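Local coordinates for protein acinetobacter secreted protease CpaA (Acinetobacter nosocomialis M2, PDB 6O38) that is a secreted zinc metalloprotease, held here in complex with its chaperone CpaB and probably exported by the type II secretion system, at residues Asn403-Thr408 and Phe416-Val421; Ser392-Arg397 and Val421-Tyr426. All blocks are in the same frame, centred on the assembly; numbering follows the deposited sequence.

Interaction 1: residues Asn403-Thr408 and Phe416-Val421; sequences NLTNLT and FYLRDV. With SO4 (sulfate ion), chain O.
Asn406 uses both ends of its side-chain amide to grip the backbone of Leu418. The N-H of Leu418 N points almost straight at Asn406 OD1, 2.5 Å away, with the donor tilted 16° from the amide carbonyl plane. Asn406 ND2 returns a bond of 2.9 Å to Leu418 O. That second bond lies on a lone pair of the carbonyl and close to the plane of the amide. The two bonds together fix the rotation of the amide. They also satisfy the buried peptide groups of Leu418 on the side facing the helix. The CG of Asn406 stands anti to its carbonyl carbon (chi1 -68°), which carries the amide across to the strand.

Asn406 CB meets the edge of the Tyr417 ring at CD1, 3.8 Å away. Beside it, Thr405 CG2 packs on Leu418 CD1 at 3.7 Å and touches the edge of the Phe416 ring at CZ. The segments belong to helix 391-411 and strand 416-425 of the reprolysin-like metalloprotease unit, and run nearly antiparallel. Strand 367-381 pairs with the same strand through Tyr417 and Arg419.

Further out, Phe416 and Leu418 reach helix 496-504, which carries the zinc ligands His498 and His502. Tyr417 OH bonds to Glu410. Arg419 forms a salt bridge with Asp376. A sulfate, probably from the crystallisation liquor, lies near Arg419 NH1, but its placement is doubtful.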
ATOM      1  N   ASN A 403      -9.252  -4.916 -11.203  1.00 49.05           N
ATOM      2  CA  ASN A 403      -7.866  -5.186 -10.830  1.00 48.45           C
ATOM      3  C   ASN A 403      -7.628  -4.937  -9.346  1.00 48.30           C
ATOM      4  O   ASN A 403      -6.888  -5.683  -8.694  1.00 47.78           O
ATOM      5  CB  ASN A 403      -6.920  -4.333 -11.676  1.00 48.80           C
ATOM      6  CG  ASN A 403      -6.941  -4.720 -13.140  1.00 49.08           C
ATOM      7  OD1 ASN A 403      -7.136  -5.887 -13.483  1.00 48.82           O
ATOM      8  ND2 ASN A 403      -6.744  -3.740 -14.015  1.00 49.80           N
ATOM      9  N   LEU A 404      -8.246  -3.891  -8.793  1.00 45.24           N
ATOM     10  CA  LEU A 404      -8.070  -3.604  -7.373  1.00 44.97           C
ATOM     11  C   LEU A 404      -8.739  -4.666  -6.510  1.00 44.16           C
ATOM     12  O   LEU A 404      -8.217  -5.028  -5.448  1.00 43.34           O
ATOM     13  CB  LEU A 404      -8.619  -2.216  -7.045  1.00 46.13           C
ATOM     14  CG  LEU A 404      -8.460  -1.767  -5.592  1.00 45.98           C
ATOM     15  CD1 LEU A 404      -6.991  -1.604  -5.244  1.00 45.51           C
ATOM     16  CD2 LEU A 404      -9.218  -0.475  -5.347  1.00 47.30           C
ATOM     17  N   THR A 405      -9.894  -5.174  -6.944  1.00 43.50           N
ATOM     18  CA  THR A 405     -10.554  -6.247  -6.208  1.00 42.91           C
ATOM     19  C   THR A 405      -9.693  -7.505  -6.186  1.00 41.74           C
ATOM     20  O   THR A 405      -9.521  -8.136  -5.136  1.00 40.94           O
ATOM     21  CB  THR A 405     -11.923  -6.543  -6.820  1.00 43.62           C
ATOM     22  OG1 THR A 405     -12.684  -5.332  -6.899  1.00 44.83           O
ATOM     23  CG2 THR A 405     -12.678  -7.553  -5.968  1.00 43.32           C
ATOM     24  N   ASN A 406      -9.144  -7.886  -7.342  1.00 41.58           N
ATOM     25  CA  ASN A 406      -8.297  -9.073  -7.401  1.00 41.03           C
ATOM     26  C   ASN A 406      -7.021  -8.884  -6.591  1.00 40.24           C
ATOM     27  O   ASN A 406      -6.518  -9.837  -5.983  1.00 39.40           O
ATOM     28  CB  ASN A 406      -7.966  -9.417  -8.854  1.00 40.78           C
ATOM     29  CG  ASN A 406      -9.178  -9.891  -9.630  1.00 41.22           C
ATOM     30  OD1 ASN A 406     -10.145 -10.386  -9.051  1.00 41.65           O
ATOM     31  ND2 ASN A 406      -9.129  -9.747 -10.949  1.00 41.20           N
ATOM     32  N   LEU A 407      -6.478  -7.664  -6.574  1.00 41.44           N
ATOM     33  CA  LEU A 407      -5.307  -7.395  -5.747  1.00 40.73           C
ATOM     34  C   LEU A 407      -5.647  -7.491  -4.265  1.00 40.49           C
ATOM     35  O   LEU A 407      -4.874  -8.054  -3.479  1.00 39.69           O
ATOM     36  CB  LEU A 407      -4.734  -6.017  -6.079  1.00 41.41           C
ATOM     37  CG  LEU A 407      -3.585  -5.543  -5.185  1.00 40.98           C
ATOM     38  CD1 LEU A 407      -2.351  -6.408  -5.394  1.00 39.84           C
ATOM     39  CD2 LEU A 407      -3.267  -4.079  -5.438  1.00 41.97           C
ATOM     40  N   THR A 408      -6.800  -6.948  -3.866  1.00 40.54           N
ATOM     41  CA  THR A 408      -7.224  -7.045  -2.473  1.00 40.35           C
ATOM     42  C   THR A 408      -7.479  -8.493  -2.075  1.00 39.92           C
ATOM     43  O   THR A 408      -7.084  -8.926  -0.985  1.00 39.36           O
ATOM     44  CB  THR A 408      -8.479  -6.199  -2.248  1.00 41.19           C
ATOM     45  OG1 THR A 408      -8.208  -4.837  -2.599  1.00 41.75           O
ATOM     46  CG2 THR A 408      -8.918  -6.265  -0.793  1.00 41.13           C
ATOM     47  N   PHE A 416     -10.856 -16.218  -4.434  1.00 36.71           N
ATOM     48  CA  PHE A 416     -11.650 -15.814  -5.586  1.00 37.90           C
ATOM     49  C   PHE A 416     -10.900 -14.758  -6.385  1.00 37.73           C
ATOM     50  O   PHE A 416     -10.077 -14.016  -5.846  1.00 37.05           O
ATOM     51  CB  PHE A 416     -13.032 -15.287  -5.173  1.00 39.18           C
ATOM     52  CG  PHE A 416     -13.045 -13.833  -4.786  1.00 39.31           C
ATOM     53  CD1 PHE A 416     -12.666 -13.436  -3.515  1.00 38.77           C
ATOM     54  CD2 PHE A 416     -13.454 -12.866  -5.690  1.00 40.01           C
ATOM     55  CE1 PHE A 416     -12.685 -12.101  -3.156  1.00 39.05           C
ATOM     56  CE2 PHE A 416     -13.473 -11.529  -5.337  1.00 40.30           C
ATOM     57  CZ  PHE A 416     -13.088 -11.146  -4.067  1.00 39.87           C
ATOM     58  N   TYR A 417     -11.201 -14.715  -7.681  1.00 39.02           N
ATOM     59  CA  TYR A 417     -10.782 -13.642  -8.569  1.00 39.06           C
ATOM     60  C   TYR A 417     -11.974 -13.218  -9.411  1.00 40.00           C
ATOM     61  O   TYR A 417     -12.844 -14.031  -9.733  1.00 40.32           O
ATOM     62  CB  TYR A 417      -9.636 -14.060  -9.502  1.00 38.05           C
ATOM     63  CG  TYR A 417      -8.292 -14.251  -8.839  1.00 36.86           C
ATOM     64  CD1 TYR A 417      -7.485 -13.163  -8.532  1.00 36.77           C
ATOM     65  CD2 TYR A 417      -7.813 -15.523  -8.553  1.00 35.88           C
ATOM     66  CE1 TYR A 417      -6.249 -13.335  -7.938  1.00 35.65           C
ATOM     67  CE2 TYR A 417      -6.578 -15.705  -7.962  1.00 34.81           C
ATOM     68  CZ  TYR A 417      -5.801 -14.609  -7.657  1.00 34.66           C
ATOM     69  OH  TYR A 417      -4.570 -14.789  -7.067  1.00 33.74           O
ATOM     70  N   LEU A 418     -12.011 -11.938  -9.767  1.00 41.75           N
ATOM     71  CA  LEU A 418     -13.030 -11.426 -10.669  1.00 42.42           C
ATOM     72  C   LEU A 418     -12.500 -11.448 -12.096  1.00 42.14           C
ATOM     73  O   LEU A 418     -11.366 -11.029 -12.351  1.00 41.53           O
ATOM     74  CB  LEU A 418     -13.452 -10.008 -10.280  1.00 42.81           C
ATOM     75  CG  LEU A 418     -14.240  -9.861  -8.979  1.00 43.29           C
ATOM     76  CD1 LEU A 418     -14.788  -8.448  -8.850  1.00 43.79           C
ATOM     77  CD2 LEU A 418     -15.362 -10.886  -8.902  1.00 44.03           C
ATOM     78  N   ARG A 419     -13.317 -11.950 -13.017  1.00 44.55           N
ATOM     79  CA  ARG A 419     -12.991 -11.980 -14.437  1.00 44.68           C
ATOM     80  C   ARG A 419     -14.145 -11.357 -15.204  1.00 45.96           C
ATOM     81  O   ARG A 419     -15.284 -11.822 -15.096  1.00 46.50           O
ATOM     82  CB  ARG A 419     -12.730 -13.415 -14.909  1.00 43.99           C
ATOM     83  CG  ARG A 419     -12.766 -13.614 -16.416  1.00 44.43           C
ATOM     84  CD  ARG A 419     -12.286 -15.012 -16.779  1.00 43.71           C
ATOM     85  NE  ARG A 419     -12.525 -15.344 -18.181  1.00 44.32           N
ATOM     86  CZ  ARG A 419     -13.505 -16.135 -18.603  1.00 44.84           C
ATOM     87  NH1 ARG A 419     -13.648 -16.383 -19.897  1.00 45.47           N
ATOM     88  NH2 ARG A 419     -14.340 -16.685 -17.732  1.00 44.85           N
ATOM     89  N   ASP A 420     -13.858 -10.305 -15.967  1.00 49.34           N
ATOM     90  CA  ASP A 420     -14.890  -9.671 -16.776  1.00 50.24           C
ATOM     91  C   ASP A 420     -15.040 -10.444 -18.082  1.00 50.49           C
ATOM     92  O   ASP A 420     -14.070 -10.619 -18.829  1.00 50.10           O
ATOM     93  CB  ASP A 420     -14.574  -8.193 -17.020  1.00 50.51           C
ATOM     94  CG  ASP A 420     -13.507  -7.974 -18.077  1.00 50.37           C
ATOM     95  OD1 ASP A 420     -12.393  -8.520 -17.929  1.00 49.56           O
ATOM     96  OD2 ASP A 420     -13.790  -7.261 -19.062  1.00 51.19           O
ATOM     97  N   VAL A 421     -16.242 -10.960 -18.326  1.00 49.79           N
ATOM     98  CA  VAL A 421     -16.531 -11.743 -19.520  1.00 50.29           C
ATOM     99  C   VAL A 421     -17.393 -10.987 -20.513  1.00 51.65           C
ATOM    100  O   VAL A 421     -17.738 -11.542 -21.567  1.00 52.18           O
ATOM    101  CB  VAL A 421     -17.185 -13.088 -19.157  1.00 50.58           C
ATOM    102  CG1 VAL A 421     -16.228 -13.930 -18.332  1.00 49.67           C
ATOM    103  CG2 VAL A 421     -18.479 -12.856 -18.395  1.00 51.30           C
TER
HETATM  104  S   SO4 O 603     -14.440 -18.491 -22.313  0.68 51.73           S
HETATM  105  O1  SO4 O 603     -15.390 -18.736 -21.232  0.68 51.73           O
HETATM  106  O2  SO4 O 603     -13.968 -19.767 -22.844  0.68 51.73           O
HETATM  107  O3  SO4 O 603     -15.097 -17.736 -23.377  0.68 51.73           O
HETATM  108  O4  SO4 O 603     -13.305 -17.728 -21.805  0.68 51.73           O

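Interaction 2: residues Ser392-Arg397 and Val421-Tyr426; sequences SAAKLR and VGYITY
Tyr423 and Lys395 both carry CG anti to the backbone N, with chi1 175° for the tyrosine and -166° for the lysine. The tyrosine ring thereby extends from strand 416-425 toward helix 391-411. The lysine chain runs from the helix over one face of the ring. This is a CH-pi contact that joins helix 391-411 to strand 416-425 in the reprolysin-like metalloprotease part of the chain. Lys395 CG sits over the middle of the Tyr423 ring, 4.0 Å from its centroid and 10° off the normal. Lys395 CB covers the phenol end of the same face, 3.9 Å from Tyr423 CZ. The aliphatic part of the lysine does the packing. Its chain bends at the last torsion, and its amine end leads away from the strand.

No hydrogen bond crosses between the segments. Strand 421-425 is paired through its backbone with strand 367-381, and Asn386 of helix 383-389 also touches Tyr423. The helix meets the chaperone too: Ser392 OG bonds to Asp110 of the CpaB chain, and Arg397 NE forms a salt bridge with Glu153 of that chain. Tyr423 OH ends against the helix backbone, 3.5 Å from Lys395 N without a hydrogen bond, and 3.6 Å from Ala394 CB.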
ATOM      1  N   SER A 392     -14.183   4.861 -24.136  1.00 75.38           N
ATOM      2  CA  SER A 392     -13.049   4.076 -23.657  1.00 72.78           C
ATOM      3  C   SER A 392     -12.800   4.300 -22.169  1.00 71.17           C
ATOM      4  O   SER A 392     -12.484   3.353 -21.437  1.00 68.64           O
ATOM      5  CB  SER A 392     -11.801   4.415 -24.469  1.00 73.67           C
ATOM      6  OG  SER A 392     -10.730   3.550 -24.138  1.00 71.32           O
ATOM      7  N   ALA A 393     -12.927   5.547 -21.708  1.00 71.07           N
ATOM      8  CA  ALA A 393     -12.687   5.861 -20.302  1.00 69.84           C
ATOM      9  C   ALA A 393     -13.612   5.080 -19.377  1.00 68.12           C
ATOM     10  O   ALA A 393     -13.180   4.602 -18.320  1.00 65.99           O
ATOM     11  CB  ALA A 393     -12.840   7.362 -20.067  1.00 72.25           C
ATOM     12  N   ALA A 394     -14.890   4.956 -19.742  1.00 68.29           N
ATOM     13  CA  ALA A 394     -15.836   4.254 -18.878  1.00 66.94           C
ATOM     14  C   ALA A 394     -15.450   2.791 -18.709  1.00 64.21           C
ATOM     15  O   ALA A 394     -15.567   2.234 -17.611  1.00 62.77           O
ATOM     16  CB  ALA A 394     -17.252   4.377 -19.438  1.00 68.84           C
ATOM     17  N   LYS A 395     -15.001   2.147 -19.788  1.00 66.14           N
ATOM     18  CA  LYS A 395     -14.500   0.782 -19.674  1.00 63.92           C
ATOM     19  C   LYS A 395     -13.246   0.730 -18.810  1.00 62.63           C
ATOM     20  O   LYS A 395     -13.057  -0.209 -18.028  1.00 61.09           O
ATOM     21  CB  LYS A 395     -14.224   0.205 -21.064  1.00 64.15           C
ATOM     22  CG  LYS A 395     -14.026  -1.302 -21.083  1.00 62.54           C
ATOM     23  CD  LYS A 395     -13.974  -1.834 -22.506  1.00 63.04           C
ATOM     24  CE  LYS A 395     -13.577  -3.302 -22.538  1.00 61.65           C
ATOM     25  NZ  LYS A 395     -12.351  -3.573 -21.736  1.00 60.30           N
ATOM     26  N   LEU A 396     -12.378   1.737 -18.939  1.00 64.34           N
ATOM     27  CA  LEU A 396     -11.153   1.781 -18.146  1.00 63.33           C
ATOM     28  C   LEU A 396     -11.454   1.879 -16.656  1.00 62.71           C
ATOM     29  O   LEU A 396     -10.752   1.280 -15.833  1.00 61.32           O
ATOM     30  CB  LEU A 396     -10.287   2.959 -18.592  1.00 64.58           C
ATOM     31  CG  LEU A 396      -8.861   3.007 -18.042  1.00 63.77           C
ATOM     32  CD1 LEU A 396      -8.242   1.620 -18.047  1.00 62.01           C
ATOM     33  CD2 LEU A 396      -8.011   3.988 -18.834  1.00 65.22           C
ATOM     34  N   ARG A 397     -12.488   2.641 -16.290  1.00 62.02           N
ATOM     35  CA  ARG A 397     -12.795   2.847 -14.878  1.00 61.66           C
ATOM     36  C   ARG A 397     -13.191   1.541 -14.200  1.00 60.14           C
ATOM     37  O   ARG A 397     -12.776   1.271 -13.067  1.00 59.17           O
ATOM     38  CB  ARG A 397     -13.909   3.883 -14.736  1.00 63.37           C
ATOM     39  CG  ARG A 397     -13.992   4.535 -13.367  1.00 63.52           C
ATOM     40  CD  ARG A 397     -15.140   5.528 -13.321  1.00 65.36           C
ATOM     41  NE  ARG A 397     -15.056   6.424 -12.172  1.00 65.87           N
ATOM     42  CZ  ARG A 397     -15.687   6.224 -11.021  1.00 65.55           C
ATOM     43  NH1 ARG A 397     -16.449   5.150 -10.858  1.00 64.74           N
ATOM     44  NH2 ARG A 397     -15.555   7.096 -10.032  1.00 66.14           N
ATOM     45  N   VAL A 421     -16.242 -10.960 -18.326  1.00 49.79           N
ATOM     46  CA  VAL A 421     -16.531 -11.743 -19.520  1.00 50.29           C
ATOM     47  C   VAL A 421     -17.393 -10.987 -20.513  1.00 51.65           C
ATOM     48  O   VAL A 421     -17.738 -11.542 -21.567  1.00 52.18           O
ATOM     49  CB  VAL A 421     -17.185 -13.088 -19.157  1.00 50.58           C
ATOM     50  CG1 VAL A 421     -16.228 -13.930 -18.332  1.00 49.67           C
ATOM     51  CG2 VAL A 421     -18.479 -12.856 -18.395  1.00 51.30           C
ATOM     52  N   GLY A 422     -17.752  -9.741 -20.217  1.00 53.42           N
ATOM     53  CA  GLY A 422     -18.565  -8.954 -21.120  1.00 54.43           C
ATOM     54  C   GLY A 422     -18.726  -7.517 -20.668  1.00 54.95           C
ATOM     55  O   GLY A 422     -18.732  -7.236 -19.466  1.00 54.51           O
ATOM     56  N   TYR A 423     -18.854  -6.601 -21.623  1.00 59.06           N
ATOM     57  CA  TYR A 423     -19.043  -5.185 -21.328  1.00 59.62           C
ATOM     58  C   TYR A 423     -20.119  -4.641 -22.254  1.00 61.40           C
ATOM     59  O   TYR A 423     -19.958  -4.672 -23.477  1.00 62.06           O
ATOM     60  CB  TYR A 423     -17.735  -4.404 -21.499  1.00 59.28           C
ATOM     61  CG  TYR A 423     -17.875  -2.908 -21.319  1.00 60.60           C
ATOM     62  CD1 TYR A 423     -17.757  -2.327 -20.063  1.00 60.26           C
ATOM     63  CD2 TYR A 423     -18.117  -2.076 -22.405  1.00 62.49           C
ATOM     64  CE1 TYR A 423     -17.881  -0.959 -19.894  1.00 61.57           C
ATOM     65  CE2 TYR A 423     -18.245  -0.711 -22.246  1.00 64.27           C
ATOM     66  CZ  TYR A 423     -18.125  -0.157 -20.990  1.00 63.58           C
ATOM     67  OH  TYR A 423     -18.249   1.204 -20.831  1.00 65.48           O
ATOM     68  N   ILE A 424     -21.213  -4.149 -21.675  1.00 59.68           N
ATOM     69  CA  ILE A 424     -22.341  -3.643 -22.443  1.00 61.81           C
ATOM     70  C   ILE A 424     -22.643  -2.220 -21.998  1.00 63.49           C
ATOM     71  O   ILE A 424     -22.462  -1.858 -20.830  1.00 62.58           O
ATOM     72  CB  ILE A 424     -23.600  -4.533 -22.308  1.00 61.93           C
ATOM     73  CG1 ILE A 424     -24.121  -4.526 -20.869  1.00 61.58           C
ATOM     74  CG2 ILE A 424     -23.305  -5.948 -22.775  1.00 60.77           C
ATOM     75  CD1 ILE A 424     -25.442  -5.247 -20.697  1.00 62.25           C
ATOM     76  N   THR A 425     -23.093  -1.407 -22.947  1.00 64.79           N
ATOM     77  CA  THR A 425     -23.546  -0.050 -22.676  1.00 66.91           C
ATOM     78  C   THR A 425     -25.068  -0.054 -22.626  1.00 68.61           C
ATOM     79  O   THR A 425     -25.723  -0.382 -23.620  1.00 70.04           O
ATOM     80  CB  THR A 425     -23.044   0.922 -23.744  1.00 69.00           C
ATOM     81  OG1 THR A 425     -21.646   1.172 -23.548  1.00 67.67           O
ATOM     82  CG2 THR A 425     -23.813   2.235 -23.675  1.00 71.80           C
ATOM     83  N   TYR A 426     -25.624   0.306 -21.471  1.00 68.59           N
ATOM     84  CA  TYR A 426     -27.062   0.205 -21.272  1.00 70.07           C
ATOM     85  C   TYR A 426     -27.463   1.000 -20.039  1.00 70.55           C
ATOM     86  O   TYR A 426     -26.725   1.036 -19.051  1.00 68.69           O
ATOM     87  CB  TYR A 426     -27.495  -1.258 -21.119  1.00 68.41           C
ATOM     88  CG  TYR A 426     -28.975  -1.428 -20.880  1.00 69.96           C
ATOM     89  CD1 TYR A 426     -29.885  -1.297 -21.920  1.00 72.48           C
ATOM     90  CD2 TYR A 426     -29.462  -1.708 -19.612  1.00 69.09           C
ATOM     91  CE1 TYR A 426     -31.241  -1.448 -21.704  1.00 74.06           C
ATOM     92  CE2 TYR A 426     -30.812  -1.858 -19.387  1.00 70.67           C
ATOM     93  CZ  TYR A 426     -31.698  -1.728 -20.434  1.00 73.15           C
ATOM     94  OH  TYR A 426     -33.048  -1.880 -20.209  1.00 74.87           O
TER

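Both contacts join helix 391-411 to strand 416-425, and their centres are 15 Å apart. Interaction 2 uses an earlier part of the helix and the later part of the strand. Interaction 1 is nested inside the loop it closes, nearer the turn between the two elements. Val421 belongs to both strand segments. The inner contact is buried, the outer one only partly so. Both lie along the same helix-strand pair, and the strand also pairs with strand 367-381. The chaperone CpaB touches residues of both helix segments, so this helix lies between the strand and the binding partner.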